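PDB 2VD3: ATP phosphoribosyltransferase from Methanobacterium thermoautotrophicum, which probably catalyses the condensation of ATP with 5-phosphoribose 1-diphosphate, the first step of histidine biosynthesis, and is inhibited by histidine. Local coordinates for residues I20-N25 and R208-A213; L68-Y73 and E87-G92. All coordinates share one frame; numbering follows the deposited sequence.

Helix 197-212 is the piece common to both neighbourhoods: it meets helix 16-25 in interaction 1 and lies against the 87-92 segment of interaction 2. Both segments of interaction 2 fall in the chain between the two segments of interaction 1, and their centres are about 12 Å apart. Several touches tie them. Arg208 NE makes a salt bridge to Glu87 OE2 at 3.1 Å, Lys90 NZ hydrogen-bonds to Ile211 O at 3.0 Å, and Ile211 CD1 packs on Leu89 CD2 at 3.4 Å. Leu89 also touches Leu22. Neither contact includes a residue of the histidine pocket, which draws on Gly237-Gly240, Thr242 and His256-Val258; a magnesium ion sits on Glu24 in interaction 1.

Interaction 1. Residues I20-N25 and R208-A213; sequences IRLLEN and RGVIDA. With MG (magnesium ion), chain L.
Asn25 and Val210 bring the C-terminal parts of helices 16-25 and 197-212 together, their CA atoms 6.5 Å apart. No hydrogen bond spans the two segments, and Val210 does most of the work with its two methyls. CG1 stands opposite the backbone N (chi1 169°) and meets Leu22 CD1 at 3.7 Å, the two side chains crossing obliquely. CG2 lies against Asn25: it is 3.6 Å from Asn25 CB and 3.4 Å from Asn25 O. CG1, though chiefly on Leu22, also comes near Asn25 CB. Both helices pack on the periplasmic-binding-protein-like part of the fold; after helix 197-212 the chain continues into strand 216-224 of the GlnB-like sheet. Arg286 of strand 286-288 also packs on Val210. With an alanine here both methyl branches go, which would probably open a gap beside Leu22 and leave Asn25 CB without its apolar neighbour. Leu23 packs on Leu203 and Ile207, farther back along helix 197-212. Glu24 leads off from the contact, its chain bent at chi2 (78°), and OE1 binds the magnesium ion at 2.5 Å.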
loop_
_atom_site.group_PDB
_atom_site.type_symbol
_atom_site.label_atom_id
_atom_site.label_comp_id
_atom_site.label_asym_id
_atom_site.label_seq_id
_atom_site.Cartn_x
_atom_site.Cartn_y
_atom_site.Cartn_z
ATOM N N ILE A 20 -12.720 12.149 -13.693
ATOM C CA ILE A 20 -13.468 12.637 -12.546
ATOM C C ILE A 20 -13.444 14.173 -12.507
ATOM O O ILE A 20 -14.497 14.806 -12.314
ATOM C CB ILE A 20 -12.982 11.966 -11.234
ATOM C CG1 ILE A 20 -13.424 10.496 -11.225
ATOM C CG2 ILE A 20 -13.507 12.693 -10.003
ATOM C CD1 ILE A 20 -12.706 9.609 -10.189
ATOM N N ARG A 21 -12.261 14.762 -12.736
ATOM C CA ARG A 21 -12.100 16.234 -12.785
ATOM C C ARG A 21 -12.900 16.904 -13.905
ATOM O O ARG A 21 -13.468 17.979 -13.712
ATOM C CB ARG A 21 -10.630 16.628 -12.905
ATOM C CG ARG A 21 -9.923 16.856 -11.581
ATOM C CD ARG A 21 -8.467 17.287 -11.796
ATOM N NE ARG A 21 -7.698 16.276 -12.531
ATOM C CZ ARG A 21 -6.863 15.396 -11.972
ATOM N NH1 ARG A 21 -6.660 15.395 -10.654
ATOM N NH2 ARG A 21 -6.217 14.521 -12.736
ATOM N N LEU A 22 -12.940 16.262 -15.068
ATOM C CA LEU A 22 -13.690 16.768 -16.218
ATOM C C LEU A 22 -15.201 16.818 -15.945
ATOM O O LEU A 22 -15.845 17.839 -16.197
ATOM C CB LEU A 22 -13.375 15.934 -17.455
ATOM C CG LEU A 22 -14.342 15.878 -18.634
ATOM C CD1 LEU A 22 -14.383 17.187 -19.384
ATOM C CD2 LEU A 22 -13.919 14.735 -19.563
ATOM N N LEU A 23 -15.752 15.729 -15.416
ATOM C CA LEU A 23 -17.160 15.696 -15.016
ATOM C C LEU A 23 -17.476 16.782 -13.970
ATOM O O LEU A 23 -18.483 17.486 -14.077
ATOM C CB LEU A 23 -17.544 14.301 -14.497
ATOM C CG LEU A 23 -17.584 13.166 -15.535
ATOM C CD1 LEU A 23 -17.719 11.798 -14.865
ATOM C CD2 LEU A 23 -18.699 13.368 -16.548
ATOM N N GLU A 24 -16.602 16.905 -12.969
ATOM C CA GLU A 24 -16.663 17.979 -11.993
ATOM C C GLU A 24 -16.781 19.345 -12.681
ATOM O O GLU A 24 -17.701 20.113 -12.388
ATOM C CB GLU A 24 -15.426 17.920 -11.092
ATOM C CG GLU A 24 -15.174 19.153 -10.224
ATOM C CD GLU A 24 -16.067 19.221 -9.008
ATOM O OE1 GLU A 24 -17.020 18.415 -8.912
ATOM O OE2 GLU A 24 -15.818 20.096 -8.140
ATOM N N ASN A 25 -15.873 19.628 -13.611
ATOM C CA ASN A 25 -15.898 20.900 -14.329
ATOM C C ASN A 25 -17.113 21.090 -15.248
ATOM O O ASN A 25 -17.485 22.226 -15.576
ATOM C CB ASN A 25 -14.580 21.121 -15.089
ATOM C CG ASN A 25 -13.394 21.372 -14.154
ATOM O OD1 ASN A 25 -13.454 21.083 -12.963
ATOM N ND2 ASN A 25 -12.319 21.908 -14.696
ATOM N N ARG A 208 -18.151 18.978 -23.551
ATOM C CA ARG A 208 -17.597 19.643 -24.736
ATOM C C ARG A 208 -17.147 21.053 -24.374
ATOM O O ARG A 208 -16.068 21.479 -24.781
ATOM C CB ARG A 208 -18.590 19.633 -25.908
ATOM C CG ARG A 208 -18.015 20.012 -27.291
ATOM C CD ARG A 208 -16.555 19.550 -27.470
ATOM N NE ARG A 208 -16.086 19.597 -28.858
ATOM C CZ ARG A 208 -14.834 19.879 -29.225
ATOM N NH1 ARG A 208 -14.502 19.888 -30.505
ATOM N NH2 ARG A 208 -13.912 20.165 -28.315
ATOM N N GLY A 209 -17.960 21.741 -23.572
ATOM C CA GLY A 209 -17.623 23.047 -23.003
ATOM C C GLY A 209 -16.326 23.127 -22.203
ATOM O O GLY A 209 -15.596 24.110 -22.309
ATOM N N VAL A 210 -16.033 22.104 -21.406
ATOM C CA VAL A 210 -14.788 22.049 -20.626
ATOM C C VAL A 210 -13.572 21.858 -21.534
ATOM O O VAL A 210 -12.496 22.391 -21.257
ATOM C CB VAL A 210 -14.839 20.939 -19.540
ATOM C CG1 VAL A 210 -13.473 20.693 -18.907
ATOM C CG2 VAL A 210 -15.850 21.308 -18.471
ATOM N N ILE A 211 -13.754 21.110 -22.619
ATOM C CA ILE A 211 -12.674 20.839 -23.563
ATOM C C ILE A 211 -12.295 22.078 -24.359
ATOM O O ILE A 211 -11.120 22.292 -24.667
ATOM C CB ILE A 211 -13.044 19.688 -24.529
ATOM C CG1 ILE A 211 -12.993 18.347 -23.792
ATOM C CG2 ILE A 211 -12.097 19.649 -25.725
ATOM C CD1 ILE A 211 -13.776 17.297 -24.480
ATOM N N ASP A 212 -13.291 22.892 -24.696
ATOM C CA ASP A 212 -13.037 24.120 -25.436
ATOM C C ASP A 212 -12.455 25.206 -24.542
ATOM O O ASP A 212 -11.960 26.223 -25.037
ATOM C CB ASP A 212 -14.315 24.618 -26.123
ATOM C CG ASP A 212 -14.823 23.660 -27.193
ATOM O OD1 ASP A 212 -13.998 22.937 -27.802
ATOM O OD2 ASP A 212 -16.054 23.634 -27.423
ATOM N N ALA A 213 -12.517 24.992 -23.230
ATOM C CA ALA A 213 -11.929 25.935 -22.273
ATOM C C ALA A 213 -10.433 25.687 -22.061
ATOM O O ALA A 213 -9.748 26.519 -21.456
ATOM C CB ALA A 213 -12.682 25.901 -20.936
HETATM MG MG MG L . -18.916 18.175 -7.308
#

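Interaction 2. Residues L68-Y73 and E87-G92; sequences LGITGY and EDLKYG
Ile70 turns CG1 away from its carbonyl carbon (chi1 -67°), which leaves the CG2 methyl trans to the amide nitrogen, facing Leu89 and Tyr91; Tyr91 has CG between its own N and carbonyl carbon (chi1 78°), and the ring carries the hydroxyl across to Ile70. The setting is a beta-alpha-beta unit of the type II periplasmic-binding-protein fold: strand 68-72 leads through helix 73-79 to strand 84-88, and strand 173-188 runs antiparallel between the two. With that strand inserted, the closest CA atoms, those of Ile70 and Leu89, are 8.6 Å apart, and side chains alone make the contact. Ile70 CG2 lies 3.8 Å from Leu89 CD1 and 3.5 Å from Tyr91 OH, and Ile70 crosses each partner at about a right angle. Val184 of the intervening strand touches all three side chains, while Ala19 of helix 16-25 packs on Ile70 and Tyr91, so Ile70 and Leu89 are buried between sheet and helix. The Tyr91 hydroxyl keeps a polar partner despite the methyl beside it, a hydrogen bond with Ile15 O. Leu89 O lies in the plane of the Tyr91 ring, at its edge. Where the strand gives way to the loop, Asp88 makes an Asx turn: Lys90 N donates to Asp88 OD1 at 2.8 Å, reaching it from 38° above the carboxylate plane.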
loop_
_atom_site.group_PDB
_atom_site.type_symbol
_atom_site.label_atom_id
_atom_site.label_comp_id
_atom_site.label_asym_id
_atom_site.label_seq_id
_atom_site.Cartn_x
_atom_site.Cartn_y
_atom_site.Cartn_z
ATOM N N LEU A 68 -22.953 5.453 -21.419
ATOM C CA LEU A 68 -21.795 6.207 -21.873
ATOM C C LEU A 68 -20.571 5.703 -21.131
ATOM O O LEU A 68 -20.684 5.117 -20.044
ATOM C CB LEU A 68 -21.977 7.710 -21.600
ATOM C CG LEU A 68 -23.169 8.474 -22.201
ATOM C CD1 LEU A 68 -23.516 9.710 -21.382
ATOM C CD2 LEU A 68 -22.878 8.875 -23.616
ATOM N N GLY A 69 -19.397 5.923 -21.723
ATOM C CA GLY A 69 -18.140 5.551 -21.095
ATOM C C GLY A 69 -17.059 6.551 -21.420
ATOM O O GLY A 69 -17.157 7.280 -22.399
ATOM N N ILE A 70 -16.042 6.607 -20.575
ATOM C CA ILE A 70 -14.870 7.422 -20.834
ATOM C C ILE A 70 -13.738 6.432 -20.788
ATOM O O ILE A 70 -13.489 5.841 -19.744
ATOM C CB ILE A 70 -14.667 8.489 -19.734
ATOM C CG1 ILE A 70 -15.806 9.523 -19.763
ATOM C CG2 ILE A 70 -13.271 9.155 -19.857
ATOM C CD1 ILE A 70 -15.767 10.527 -18.608
ATOM N N THR A 71 -13.080 6.205 -21.920
ATOM C CA THR A 71 -11.943 5.282 -21.956
ATOM C C THR A 71 -11.012 5.587 -23.124
ATOM O O THR A 71 -11.272 6.504 -23.906
ATOM C CB THR A 71 -12.380 3.773 -21.908
ATOM O OG1 THR A 71 -11.224 2.947 -21.717
ATOM C CG2 THR A 71 -13.114 3.342 -23.162
ATOM N N GLY A 72 -9.929 4.824 -23.226
ATOM C CA GLY A 72 -8.899 5.076 -24.220
ATOM C C GLY A 72 -9.275 4.472 -25.548
ATOM O O GLY A 72 -9.877 3.408 -25.592
ATOM N N TYR A 73 -8.915 5.162 -26.629
ATOM C CA TYR A 73 -9.195 4.720 -27.995
ATOM C C TYR A 73 -8.535 3.378 -28.300
ATOM O O TYR A 73 -9.122 2.537 -28.974
ATOM C CB TYR A 73 -8.739 5.788 -28.993
ATOM C CG TYR A 73 -9.042 5.474 -30.443
ATOM C CD1 TYR A 73 -10.356 5.365 -30.899
ATOM C CD2 TYR A 73 -8.013 5.306 -31.363
ATOM C CE1 TYR A 73 -10.631 5.089 -32.235
ATOM C CE2 TYR A 73 -8.278 5.022 -32.701
ATOM C CZ TYR A 73 -9.586 4.919 -33.128
ATOM O OH TYR A 73 -9.848 4.630 -34.449
ATOM N N GLU A 87 -17.033 12.305 -28.411
ATOM C CA GLU A 87 -16.069 13.401 -28.294
ATOM C C GLU A 87 -14.681 12.865 -28.043
ATOM O O GLU A 87 -14.517 11.846 -27.370
ATOM C CB GLU A 87 -16.403 14.321 -27.110
ATOM C CG GLU A 87 -17.748 15.017 -27.146
ATOM C CD GLU A 87 -17.892 15.965 -28.316
ATOM O OE1 GLU A 87 -19.012 16.080 -28.833
ATOM O OE2 GLU A 87 -16.898 16.600 -28.714
ATOM N N ASP A 88 -13.678 13.552 -28.571
ATOM C CA ASP A 88 -12.320 13.324 -28.119
ATOM C C ASP A 88 -12.111 14.212 -26.903
ATOM O O ASP A 88 -12.517 15.375 -26.906
ATOM C CB ASP A 88 -11.301 13.630 -29.208
ATOM C CG ASP A 88 -9.876 13.464 -28.720
ATOM O OD1 ASP A 88 -9.411 14.339 -27.965
ATOM O OD2 ASP A 88 -9.221 12.460 -29.076
ATOM N N LEU A 89 -11.485 13.663 -25.862
ATOM C CA LEU A 89 -11.378 14.371 -24.580
ATOM C C LEU A 89 -10.045 15.076 -24.325
ATOM O O LEU A 89 -9.856 15.691 -23.274
ATOM C CB LEU A 89 -11.759 13.445 -23.422
ATOM C CG LEU A 89 -13.185 12.906 -23.527
ATOM C CD1 LEU A 89 -13.455 11.860 -22.463
ATOM C CD2 LEU A 89 -14.215 14.028 -23.480
ATOM N N LYS A 90 -9.137 14.978 -25.295
ATOM C CA LYS A 90 -7.905 15.770 -25.352
ATOM C C LYS A 90 -6.907 15.535 -24.226
ATOM O O LYS A 90 -6.036 16.361 -23.982
ATOM C CB LYS A 90 -8.212 17.269 -25.516
ATOM C CG LYS A 90 -8.433 17.674 -26.967
ATOM C CD LYS A 90 -9.126 19.026 -27.101
ATOM C CE LYS A 90 -8.181 20.194 -26.856
ATOM N NZ LYS A 90 -8.932 21.441 -26.493
ATOM N N TYR A 91 -7.022 14.395 -23.559
ATOM C CA TYR A 91 -6.032 13.993 -22.566
ATOM C C TYR A 91 -5.703 12.513 -22.745
ATOM O O TYR A 91 -6.363 11.805 -23.518
ATOM C CB TYR A 91 -6.524 14.306 -21.141
ATOM C CG TYR A 91 -7.541 13.330 -20.565
ATOM C CD1 TYR A 91 -8.899 13.429 -20.875
ATOM C CD2 TYR A 91 -7.136 12.308 -19.705
ATOM C CE1 TYR A 91 -9.833 12.534 -20.334
ATOM C CE2 TYR A 91 -8.048 11.410 -19.166
ATOM C CZ TYR A 91 -9.394 11.524 -19.477
ATOM O OH TYR A 91 -10.279 10.627 -18.928
ATOM N N GLY A 92 -4.676 12.052 -22.043
ATOM C CA GLY A 92 -4.298 10.642 -22.079
ATOM C C GLY A 92 -3.849 10.200 -23.451
ATOM O O GLY A 92 -4.156 9.105 -23.891
#